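MmeI (Methylophilus methylotrophus, PDB 5HR4) binds DNA as a Type IIL restriction-modification enzyme and probably methylates adenine on its exocyclic amino group, using S-adenosyl-L-methionine as methyl donor. Local coordinates at residues T203-S208 / A253-N258; I372-L377 / L428-M433; Q394-E399 / D439-Y444; Q403-Q408 / L450-H455. All coordinates share one frame; numbering follows the deposited sequence.

Contact 1 (T203-S208 / A253-N258)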
# COMPACT_ATOMS: atom_id res chain seq x y z
N THR A 203 -1.47 -20.79 -31.23
CA THR A 203 -2.15 -21.55 -32.25
C THR A 203 -3.62 -21.18 -32.38
O THR A 203 -4.38 -21.93 -33.00
CB THR A 203 -2.00 -23.04 -31.95
OG1 THR A 203 -2.38 -23.26 -30.58
CG2 THR A 203 -0.54 -23.43 -32.14
N ILE A 204 -4.03 -20.05 -31.82
CA ILE A 204 -5.43 -19.65 -31.91
C ILE A 204 -5.75 -19.17 -33.33
O ILE A 204 -6.67 -19.67 -33.97
CB ILE A 204 -5.77 -18.57 -30.87
CG1 ILE A 204 -5.57 -19.14 -29.47
CG2 ILE A 204 -7.21 -18.15 -31.06
CD1 ILE A 204 -5.91 -18.17 -28.38
N PHE A 205 -5.00 -18.17 -33.80
CA PHE A 205 -4.88 -17.92 -35.23
C PHE A 205 -3.66 -18.68 -35.76
O PHE A 205 -2.73 -18.99 -35.01
CB PHE A 205 -4.67 -16.43 -35.55
CG PHE A 205 -5.70 -15.50 -34.97
CD1 PHE A 205 -6.87 -15.96 -34.41
CD2 PHE A 205 -5.49 -14.13 -35.03
CE1 PHE A 205 -7.81 -15.07 -33.90
CE2 PHE A 205 -6.42 -13.24 -34.53
CZ PHE A 205 -7.58 -13.71 -33.96
N GLU A 206 -3.67 -18.97 -37.06
CA GLU A 206 -2.45 -19.35 -37.74
C GLU A 206 -1.37 -18.32 -37.44
O GLU A 206 -1.65 -17.12 -37.35
CB GLU A 206 -2.64 -19.42 -39.26
CG GLU A 206 -3.52 -20.53 -39.79
CD GLU A 206 -3.64 -20.45 -41.31
OE1 GLU A 206 -2.60 -20.19 -41.96
OE2 GLU A 206 -4.76 -20.61 -41.85
N LYS A 207 -0.13 -18.79 -37.32
CA LYS A 207 0.97 -17.95 -36.89
C LYS A 207 1.01 -16.65 -37.68
O LYS A 207 1.06 -16.66 -38.91
CB LYS A 207 2.30 -18.70 -37.04
CG LYS A 207 3.43 -18.12 -36.21
CD LYS A 207 4.37 -19.22 -35.67
CE LYS A 207 5.32 -18.65 -34.60
NZ LYS A 207 6.32 -19.64 -34.09
N SER A 208 0.94 -15.54 -36.95
CA SER A 208 1.10 -14.19 -37.50
C SER A 208 -0.03 -13.78 -38.46
O SER A 208 0.15 -12.87 -39.26
CB SER A 208 2.46 -14.05 -38.20
OG SER A 208 3.51 -14.06 -37.25
N ALA A 253 -9.83 -16.96 -42.85
CA ALA A 253 -8.88 -17.77 -42.10
C ALA A 253 -8.97 -17.57 -40.60
O ALA A 253 -8.34 -18.33 -39.86
CB ALA A 253 -7.46 -17.50 -42.59
N PHE A 254 -9.68 -16.62 -40.14
CA PHE A 254 -9.70 -16.37 -38.70
C PHE A 254 -10.80 -17.18 -38.03
O PHE A 254 -11.92 -17.24 -38.54
CB PHE A 254 -9.94 -14.89 -38.41
CG PHE A 254 -8.76 -14.02 -38.69
CD1 PHE A 254 -7.85 -13.73 -37.70
CD2 PHE A 254 -8.56 -13.52 -39.96
CE1 PHE A 254 -6.75 -12.94 -37.95
CE2 PHE A 254 -7.46 -12.72 -40.22
CZ PHE A 254 -6.55 -12.44 -39.22
N PRO A 255 -10.52 -17.78 -36.89
CA PRO A 255 -11.52 -18.66 -36.26
C PRO A 255 -12.65 -17.85 -35.66
O PRO A 255 -12.53 -16.65 -35.43
CB PRO A 255 -10.71 -19.36 -35.16
CG PRO A 255 -9.68 -18.29 -34.75
CD PRO A 255 -9.33 -17.56 -36.03
N TYR A 256 -13.74 -18.55 -35.37
CA TYR A 256 -14.81 -18.01 -34.54
C TYR A 256 -14.38 -18.02 -33.07
O TYR A 256 -13.91 -19.04 -32.55
CB TYR A 256 -16.08 -18.83 -34.78
CG TYR A 256 -17.22 -18.65 -33.79
CD1 TYR A 256 -17.90 -17.44 -33.69
CD2 TYR A 256 -17.64 -19.71 -32.99
CE1 TYR A 256 -18.96 -17.28 -32.78
CE2 TYR A 256 -18.69 -19.57 -32.09
CZ TYR A 256 -19.36 -18.36 -31.98
OH TYR A 256 -20.40 -18.23 -31.07
N ILE A 257 -14.52 -16.87 -32.39
CA ILE A 257 -14.06 -16.71 -31.01
C ILE A 257 -15.22 -16.48 -30.03
O ILE A 257 -15.30 -17.13 -28.98
CB ILE A 257 -13.01 -15.58 -30.91
CG1 ILE A 257 -11.86 -15.84 -31.87
CG2 ILE A 257 -12.47 -15.48 -29.50
CD1 ILE A 257 -10.89 -16.88 -31.33
N ASN A 258 -16.09 -15.51 -30.33
CA ASN A 258 -17.36 -15.25 -29.62
C ASN A 258 -17.07 -14.82 -28.19
O ASN A 258 -16.16 -14.02 -27.95
CB ASN A 258 -18.26 -16.42 -29.68
CG ASN A 258 -19.66 -16.12 -29.15
OD1 ASN A 258 -20.40 -17.06 -28.85
ND2 ASN A 258 -20.03 -14.82 -29.04

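Contact 2 (I372-L377 / L428-M433)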
# COMPACT_ATOMS: atom_id res chain seq x y z
N ILE A 372 -2.92 -15.19 -11.29
CA ILE A 372 -2.00 -16.08 -10.57
C ILE A 372 -2.76 -17.24 -9.93
O ILE A 372 -2.30 -18.39 -9.98
CB ILE A 372 -1.19 -15.31 -9.52
CG1 ILE A 372 -0.36 -14.24 -10.20
CG2 ILE A 372 -0.23 -16.26 -8.80
CD1 ILE A 372 0.61 -14.86 -11.17
N THR A 373 -3.90 -16.96 -9.29
CA THR A 373 -4.63 -18.03 -8.61
C THR A 373 -5.09 -19.08 -9.61
O THR A 373 -4.88 -20.28 -9.41
CB THR A 373 -5.83 -17.50 -7.84
OG1 THR A 373 -5.41 -16.63 -6.78
CG2 THR A 373 -6.62 -18.67 -7.27
N TYR A 374 -5.70 -18.63 -10.70
CA TYR A 374 -6.18 -19.57 -11.70
C TYR A 374 -5.03 -20.37 -12.30
O TYR A 374 -5.21 -21.53 -12.67
CB TYR A 374 -6.98 -18.81 -12.78
CG TYR A 374 -7.43 -19.65 -13.95
CD1 TYR A 374 -8.36 -20.66 -13.79
CD2 TYR A 374 -6.93 -19.41 -15.23
CE1 TYR A 374 -8.77 -21.45 -14.86
CE2 TYR A 374 -7.34 -20.18 -16.30
CZ TYR A 374 -8.26 -21.20 -16.11
OH TYR A 374 -8.67 -21.96 -17.17
N ARG A 375 -3.84 -19.78 -12.40
CA ARG A 375 -2.72 -20.52 -12.99
C ARG A 375 -2.22 -21.60 -12.04
O ARG A 375 -1.95 -22.73 -12.45
CB ARG A 375 -1.60 -19.56 -13.38
CG ARG A 375 -0.24 -20.22 -13.40
CD ARG A 375 0.77 -19.46 -14.22
NE ARG A 375 1.36 -18.32 -13.52
CZ ARG A 375 2.09 -18.42 -12.42
NH1 ARG A 375 2.30 -19.61 -11.88
NH2 ARG A 375 2.61 -17.33 -11.85
N GLU A 376 -2.10 -21.27 -10.76
CA GLU A 376 -1.74 -22.28 -9.77
C GLU A 376 -2.76 -23.41 -9.73
O GLU A 376 -2.40 -24.59 -9.63
CB GLU A 376 -1.60 -21.61 -8.40
CG GLU A 376 -0.47 -20.61 -8.39
CD GLU A 376 0.83 -21.27 -8.82
OE1 GLU A 376 1.20 -22.28 -8.20
OE2 GLU A 376 1.45 -20.80 -9.80
N LEU A 377 -4.04 -23.07 -9.83
CA LEU A 377 -5.04 -24.12 -9.84
C LEU A 377 -4.90 -24.98 -11.08
O LEU A 377 -4.95 -26.21 -11.00
CB LEU A 377 -6.43 -23.51 -9.76
CG LEU A 377 -7.00 -23.68 -8.36
CD1 LEU A 377 -6.12 -22.98 -7.35
CD2 LEU A 377 -8.39 -23.12 -8.35
N LEU A 428 -6.49 -15.39 -21.62
CA LEU A 428 -5.13 -15.66 -22.09
C LEU A 428 -4.42 -16.65 -21.17
O LEU A 428 -3.75 -17.58 -21.64
CB LEU A 428 -4.33 -14.36 -22.19
CG LEU A 428 -4.93 -13.15 -22.91
CD1 LEU A 428 -3.94 -11.98 -22.95
CD2 LEU A 428 -5.44 -13.51 -24.31
N THR A 429 -4.58 -16.48 -19.85
CA THR A 429 -4.00 -17.47 -18.94
C THR A 429 -4.62 -18.84 -19.17
O THR A 429 -3.91 -19.85 -19.21
CB THR A 429 -4.16 -17.03 -17.49
OG1 THR A 429 -3.89 -15.62 -17.37
CG2 THR A 429 -3.15 -17.77 -16.64
N ASP A 430 -5.94 -18.88 -19.34
CA ASP A 430 -6.60 -20.13 -19.72
C ASP A 430 -5.91 -20.76 -20.91
O ASP A 430 -5.45 -21.91 -20.84
CB ASP A 430 -8.07 -19.87 -20.05
CG ASP A 430 -8.80 -21.14 -20.50
OD1 ASP A 430 -9.08 -21.99 -19.62
OD2 ASP A 430 -9.10 -21.28 -21.71
N HIS A 431 -5.77 -20.02 -22.01
CA HIS A 431 -5.14 -20.61 -23.18
C HIS A 431 -3.69 -20.98 -22.92
O HIS A 431 -3.22 -22.02 -23.39
CB HIS A 431 -5.18 -19.68 -24.37
CG HIS A 431 -4.75 -20.34 -25.63
ND1 HIS A 431 -5.40 -21.44 -26.14
CD2 HIS A 431 -3.75 -20.05 -26.49
CE1 HIS A 431 -4.82 -21.81 -27.27
NE2 HIS A 431 -3.81 -20.99 -27.50
N GLN A 432 -2.94 -20.12 -22.21
CA GLN A 432 -1.57 -20.47 -21.86
C GLN A 432 -1.50 -21.81 -21.14
O GLN A 432 -0.66 -22.65 -21.46
CB GLN A 432 -0.94 -19.37 -21.02
CG GLN A 432 -0.17 -18.34 -21.84
CD GLN A 432 0.24 -17.16 -21.02
OE1 GLN A 432 -0.33 -16.91 -19.96
NE2 GLN A 432 1.25 -16.42 -21.50
N MET A 433 -2.42 -22.04 -20.20
CA MET A 433 -2.44 -23.31 -19.48
C MET A 433 -2.93 -24.45 -20.36
O MET A 433 -2.39 -25.56 -20.30
CB MET A 433 -3.29 -23.19 -18.22
CG MET A 433 -2.72 -22.21 -17.22
SD MET A 433 -0.96 -22.48 -16.86
CE MET A 433 -1.00 -24.15 -16.26

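Contact 3 (Q394-E399 / D439-Y444)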
# COMPACT_ATOMS: atom_id res chain seq x y z
N GLN A 394 -2.15 -44.93 -22.87
CA GLN A 394 -2.96 -44.18 -23.81
C GLN A 394 -2.88 -42.68 -23.51
O GLN A 394 -2.55 -42.25 -22.39
CB GLN A 394 -4.41 -44.61 -23.76
CG GLN A 394 -4.64 -46.09 -23.72
CD GLN A 394 -6.12 -46.41 -23.55
OE1 GLN A 394 -6.91 -45.55 -23.11
NE2 GLN A 394 -6.51 -47.62 -23.91
N VAL A 395 -3.20 -41.88 -24.52
CA VAL A 395 -3.18 -40.44 -24.38
C VAL A 395 -4.31 -40.02 -23.45
O VAL A 395 -5.46 -40.45 -23.61
CB VAL A 395 -3.30 -39.78 -25.76
CG1 VAL A 395 -4.59 -40.25 -26.48
CG2 VAL A 395 -3.22 -38.26 -25.65
N LEU A 396 -3.98 -39.21 -22.45
CA LEU A 396 -5.00 -38.75 -21.52
C LEU A 396 -5.99 -37.82 -22.22
O LEU A 396 -5.59 -36.92 -22.96
CB LEU A 396 -4.34 -38.05 -20.33
CG LEU A 396 -5.22 -37.47 -19.22
CD1 LEU A 396 -6.32 -38.46 -18.86
CD2 LEU A 396 -4.37 -37.18 -17.99
N ASP A 397 -7.28 -38.04 -21.99
CA ASP A 397 -8.34 -37.33 -22.71
C ASP A 397 -8.73 -36.09 -21.91
O ASP A 397 -9.54 -36.15 -20.98
CB ASP A 397 -9.54 -38.22 -22.96
CG ASP A 397 -10.67 -37.49 -23.68
OD1 ASP A 397 -10.40 -36.58 -24.50
OD2 ASP A 397 -11.85 -37.83 -23.40
N ILE A 398 -8.18 -34.95 -22.33
CA ILE A 398 -8.28 -33.73 -21.55
C ILE A 398 -9.70 -33.18 -21.55
O ILE A 398 -10.24 -32.87 -20.48
CB ILE A 398 -7.27 -32.70 -22.07
CG1 ILE A 398 -5.85 -33.23 -21.89
CG2 ILE A 398 -7.48 -31.37 -21.38
CD1 ILE A 398 -4.80 -32.40 -22.55
N GLU A 399 -10.32 -33.05 -22.74
CA GLU A 399 -11.57 -32.29 -22.83
C GLU A 399 -12.61 -32.82 -21.85
O GLU A 399 -13.34 -32.04 -21.22
CB GLU A 399 -12.14 -32.29 -24.26
N ASP A 439 0.90 -29.90 -23.88
CA ASP A 439 2.28 -30.36 -23.99
C ASP A 439 2.53 -31.58 -23.12
O ASP A 439 3.14 -32.56 -23.57
CB ASP A 439 3.25 -29.24 -23.62
CG ASP A 439 3.18 -28.06 -24.56
OD1 ASP A 439 2.49 -28.16 -25.61
OD2 ASP A 439 3.81 -27.02 -24.26
N GLU A 440 2.06 -31.55 -21.86
CA GLU A 440 2.34 -32.65 -20.94
C GLU A 440 1.85 -33.98 -21.48
O GLU A 440 2.55 -35.00 -21.40
CB GLU A 440 1.71 -32.40 -19.58
CG GLU A 440 2.28 -31.22 -18.84
CD GLU A 440 3.75 -31.37 -18.56
OE1 GLU A 440 4.19 -32.52 -18.28
OE2 GLU A 440 4.46 -30.34 -18.62
N PHE A 441 0.63 -34.00 -22.02
CA PHE A 441 -0.03 -35.24 -22.39
C PHE A 441 -0.15 -35.41 -23.89
O PHE A 441 -0.95 -36.23 -24.35
CB PHE A 441 -1.42 -35.30 -21.77
CG PHE A 441 -1.42 -35.09 -20.29
CD1 PHE A 441 -0.45 -35.68 -19.51
CD2 PHE A 441 -2.38 -34.30 -19.69
CE1 PHE A 441 -0.44 -35.49 -18.14
CE2 PHE A 441 -2.39 -34.10 -18.33
CZ PHE A 441 -1.41 -34.70 -17.55
N GLY A 442 0.62 -34.65 -24.66
CA GLY A 442 0.55 -34.70 -26.11
C GLY A 442 -0.82 -34.88 -26.74
O GLY A 442 -1.04 -35.87 -27.45
N ASN A 443 -1.76 -33.98 -26.49
CA ASN A 443 -2.90 -33.86 -27.39
C ASN A 443 -3.46 -32.45 -27.29
O ASN A 443 -3.55 -31.89 -26.19
CB ASN A 443 -4.01 -34.89 -27.13
CG ASN A 443 -4.53 -34.84 -25.72
OD1 ASN A 443 -3.80 -34.46 -24.79
ND2 ASN A 443 -5.79 -35.24 -25.53
N TYR A 444 -3.83 -31.90 -28.44
CA TYR A 444 -4.21 -30.50 -28.51
C TYR A 444 -5.55 -30.28 -27.82
O TYR A 444 -6.52 -31.00 -28.07
CB TYR A 444 -4.29 -30.03 -29.95
CG TYR A 444 -4.50 -28.53 -30.09
CD1 TYR A 444 -3.40 -27.66 -30.11
CD2 TYR A 444 -5.78 -27.99 -30.21
CE1 TYR A 444 -3.57 -26.30 -30.24
CE2 TYR A 444 -5.95 -26.63 -30.34
CZ TYR A 444 -4.85 -25.79 -30.36
OH TYR A 444 -5.02 -24.42 -30.50

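Contact 4 (Q403-Q408 / L450-H455)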
# COMPACT_ATOMS: atom_id res chain seq x y z
N GLN A 403 -11.72 -29.60 -15.77
CA GLN A 403 -12.89 -28.98 -15.14
C GLN A 403 -12.70 -27.50 -14.84
O GLN A 403 -13.55 -26.67 -15.23
CB GLN A 403 -13.24 -29.73 -13.85
CG GLN A 403 -14.06 -30.98 -14.08
CD GLN A 403 -14.85 -31.35 -12.86
OE1 GLN A 403 -15.82 -30.67 -12.50
NE2 GLN A 403 -14.44 -32.42 -12.18
N ILE A 404 -11.60 -27.16 -14.16
CA ILE A 404 -11.35 -25.81 -13.68
C ILE A 404 -11.44 -24.79 -14.82
O ILE A 404 -11.04 -25.06 -15.96
CB ILE A 404 -9.99 -25.81 -12.97
CG1 ILE A 404 -10.11 -26.70 -11.73
CG2 ILE A 404 -9.55 -24.43 -12.53
CD1 ILE A 404 -8.81 -27.12 -11.15
N ASN A 405 -12.00 -23.62 -14.52
CA ASN A 405 -12.28 -22.65 -15.57
C ASN A 405 -12.52 -21.27 -14.97
O ASN A 405 -12.75 -21.12 -13.76
CB ASN A 405 -13.49 -23.08 -16.42
CG ASN A 405 -13.32 -22.76 -17.90
OD1 ASN A 405 -12.61 -21.81 -18.28
ND2 ASN A 405 -13.97 -23.54 -18.74
N VAL A 406 -12.48 -20.26 -15.84
CA VAL A 406 -12.57 -18.87 -15.43
C VAL A 406 -13.90 -18.53 -14.76
O VAL A 406 -13.96 -17.58 -13.99
CB VAL A 406 -12.32 -17.96 -16.66
CG1 VAL A 406 -10.94 -18.22 -17.20
CG2 VAL A 406 -13.35 -18.26 -17.74
N ASP A 407 -14.94 -19.29 -15.00
CA ASP A 407 -16.19 -18.95 -14.29
C ASP A 407 -16.07 -19.11 -12.79
O ASP A 407 -17.06 -18.98 -12.09
CB ASP A 407 -17.38 -19.76 -14.80
CG ASP A 407 -17.13 -21.27 -14.83
OD1 ASP A 407 -16.29 -21.78 -14.05
OD2 ASP A 407 -17.80 -21.97 -15.62
N GLN A 408 -14.91 -19.38 -12.23
CA GLN A 408 -14.75 -19.47 -10.79
C GLN A 408 -14.18 -18.18 -10.19
O GLN A 408 -13.97 -18.12 -8.98
CB GLN A 408 -13.85 -20.66 -10.43
CG GLN A 408 -14.29 -21.94 -11.12
CD GLN A 408 -13.31 -23.11 -10.96
OE1 GLN A 408 -13.00 -23.81 -11.93
NE2 GLN A 408 -12.81 -23.31 -9.74
N LEU A 450 -14.84 -18.85 -26.89
CA LEU A 450 -14.90 -18.50 -25.48
C LEU A 450 -16.30 -18.78 -24.95
O LEU A 450 -17.21 -17.97 -25.13
CB LEU A 450 -14.49 -17.04 -25.32
CG LEU A 450 -13.07 -16.76 -25.81
CD1 LEU A 450 -12.75 -15.27 -25.88
CD2 LEU A 450 -12.04 -17.49 -24.91
N LYS A 451 -16.48 -19.92 -24.30
CA LYS A 451 -17.78 -20.25 -23.72
C LYS A 451 -17.87 -19.96 -22.22
O LYS A 451 -18.98 -19.86 -21.69
CB LYS A 451 -18.11 -21.72 -23.98
N SER A 452 -16.75 -19.83 -21.52
CA SER A 452 -16.73 -19.59 -20.09
C SER A 452 -16.33 -18.14 -19.87
O SER A 452 -15.48 -17.60 -20.60
CB SER A 452 -15.74 -20.54 -19.40
OG SER A 452 -16.18 -20.93 -18.11
N THR A 453 -16.96 -17.48 -18.90
CA THR A 453 -16.57 -16.10 -18.71
C THR A 453 -16.39 -15.77 -17.23
O THR A 453 -17.19 -16.21 -16.38
CB THR A 453 -17.58 -15.12 -19.35
OG1 THR A 453 -18.75 -15.01 -18.53
CG2 THR A 453 -17.98 -15.58 -20.76
N PRO A 454 -15.33 -15.03 -16.90
CA PRO A 454 -15.19 -14.49 -15.54
C PRO A 454 -16.35 -13.58 -15.19
O PRO A 454 -17.20 -13.24 -16.02
CB PRO A 454 -13.89 -13.68 -15.60
CG PRO A 454 -13.22 -14.07 -16.85
CD PRO A 454 -14.21 -14.69 -17.79
N HIS A 455 -16.37 -13.17 -13.93
CA HIS A 455 -17.42 -12.32 -13.40
C HIS A 455 -16.77 -11.09 -12.77
O HIS A 455 -16.81 -10.90 -11.54
CB HIS A 455 -18.28 -13.09 -12.40
CG HIS A 455 -18.90 -14.32 -12.99
ND1 HIS A 455 -18.45 -15.60 -12.71
CD2 HIS A 455 -19.94 -14.48 -13.85
CE1 HIS A 455 -19.18 -16.48 -13.36
NE2 HIS A 455 -20.09 -15.83 -14.06

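Contact 1 (T203-S208 / A253-N258)
F205 and F254 form a T-shaped (edge-to-face) aromatic pair at the centre of a contact between two loops of the helicase spacer domain, one following helix 183-200, the other joining the short helices 249-252 and 259-262. The ring planes stand at 87° and the centroids lie 4.8 Å apart. F254 supplies the edge: its CD1 lies over the centre of the F205 ring, and its CE1 comes within 3.4 Å of F205 CD2. Slightly positive ring hydrogens thus meet the electron-rich face, a role that suits an aromatic residue. With F205 CG anti to its own carbonyl carbon (chi1 -54°), the ring swings out to meet the second loop.

Apolar packing completes the contact. P255, with its rigid ring, sets CD 3.4 Å from F205 CD1, while I257 CD1 approaches the edge of the same ring, near its plane. The two isoleucines cross at about a right angle, I204 CG2 lying 3.9 Å from I257 CD1, and I204 also lies against P255 CG. Were F205 replaced by alanine, the F254 edge would probably lose the face it rests on, and a gap would open beside P255 and I257.

F205 makes a backbone hydrogen bond with A199 of helix 183-200, and the R243 side chain donates one to F254 O. The F205 side chain lies about 9 Å from those of D201 and C283, two ligands of the bound calcium. At the exposed margin, the extended chain of E206 carries OE2 to 4.2 Å from A253 CB.

Contact 2 (I372-L377 / L428-M433)
D430 OD1 accepts a hydrogen bond from Y374 OH at 2.5 Å and forms a salt bridge with R447, with R378 forming a weaker, long ion pair; R378 NH1 also bonds to Y374 OH. OD2 is held by N434, so this buried carboxylate has partners on both oxygens, and the arginines probably favour its charged form. Y374 reaches across because CG lies anti to the backbone N (chi1 175°). Its ring presents an edge to the opposite helix, CE2 3.5 Å from D430 CA, and is only 24° from the carboxylate plane. A phenylalanine here would probably fill the same space but leave D430 without one of its bonds.

Beside this polar group, smaller contacts complete the interface: T429 CG2 meets R375 CB at 4.0 Å, while T429 OG1 turns back to A425 O of its own helix. The flexible M433 bends to lay SD 4.2 Å from R375 CG; the guanidinium of R375 goes instead to E376 and E318. The two helical segments run nearly parallel, 21° apart with axes 9.9 Å from each other. Helices 368-388 and 416-440 are the connections of successive beta-alpha-beta crossovers, the arrangement of a Rossmann-like methyltransferase fold.

Contact 3 (Q394-E399 / D439-Y444)
L396 lays CD2 over one face of the F441 ring in a CH-pi contact where helix 416-440 of the methyltransferase domain ends, F441 being the first residue to leave helical geometry. L396 CD2 lies 3.9 Å from the F441 ring centroid and 17° off the normal, and the leucine and phenylalanine side chains run side by side in the same direction. I398 CD1 comes instead to the ring's edge, near its plane, 4.2 Å from F441 CD2. A branched aliphatic residue suits each place, since each offers a terminal methyl to the phenylalanine ring.

N443 forms the polar part of this first shell. Its CG sits between the backbone N and carbonyl carbon (chi1 57°), a crowded position that turns the amide toward segment 394-399. N443 ND2 gives a weak hydrogen bond to L396 O, 3.1 Å long and bent to 122°, while OD1 touches I398 CD1. V395 CG2 packs against both the amide, 3.7 Å from N443 CG, and the carbonyl F441 O.

One shell out, G442 makes the turn between the ring and the amide; its positive phi favours glycine. E440 CB backs the other face of F441, and E440 itself is paired with R386 of helix 368-388, which also touches the F441 ring. L396 rests on L385 of that helix and on H389, whereas I398 reaches inward to I437 and F445. The contact is therefore a surface seam between the segment leading into helix 398-401 and a helix end. S438 OG is hydrogen-bonded to N443 O, holding the turn to the end of its own helix.

Contact 4 (Q403-Q408 / L450-H455)
D407 and S452 meet along the aspartate side chain. With CG placed between the backbone N and carbonyl carbon (chi1 52°), D407 CB lies 3.7 Å from S452 OG and 4.0 Å from H455 CE1. D407 CG follows at 3.4 Å from S452 OG. At the tip the two oxygens part: D407 OD2 comes within 3.1 Å of S452 OG at an angle too poor for a hydrogen bond, and OD1 makes a salt bridge with R355. The short acid thus turns one carboxylate oxygen to the arginine, while the other lies beside the serine hydroxyl. Behind it, D407 CA points a hydrogen at T453 O, a CA-H...O contact 3.6 Å long.

The small S452 also fits against N405, its CB and OG lying against the flat amide. N405 OD1 accepts a bond from V406 N, and N405 N gives one to Q408 OE1 at 2.8 Å and 152°; these bonds shape the turn entering the 3-10 segment 406-408. V406 supplies the apolar patch, its CG2 3.7 Å from P454 CD. H455 brings the edge of its imidazole to D407 O, which lies in the ring plane, 3.5 Å from H455 CE1, while T453 O lies over a face.

Both segments lead into neighbouring parallel strands, 409-413 and 455-458, and H455 already bonds through its backbone to F409 and G411 while its ring stacks on F410. Helix 416-440 packs L426 against V406 and P454 and offers W427 to S452 O; helix 344-355 provides R355.

Contact 1 closes before the others open, in the spacer domain, whereas contacts 2, 3 and 4 interlace along the methyltransferase domain, their segments alternating in sequence. Contacts 2 and 3 share helix 416-440, their centres about 17 Å apart. Contact 4, where the chain enters strands 409-413 and 455-458, lies closer still, its centre about 11 Å from that of contact 2, and Y374 packs against I404 and N405. Contact 1 lies 20 to 21 Å from each of the others, centre to centre, yet touches all three: I204 packs on H431, T203 OG1 probably bonds to Y444 OH, and I257 O to L450 N. The spacer domain is thus joined to one flank of the Rossmann-like domain at several points.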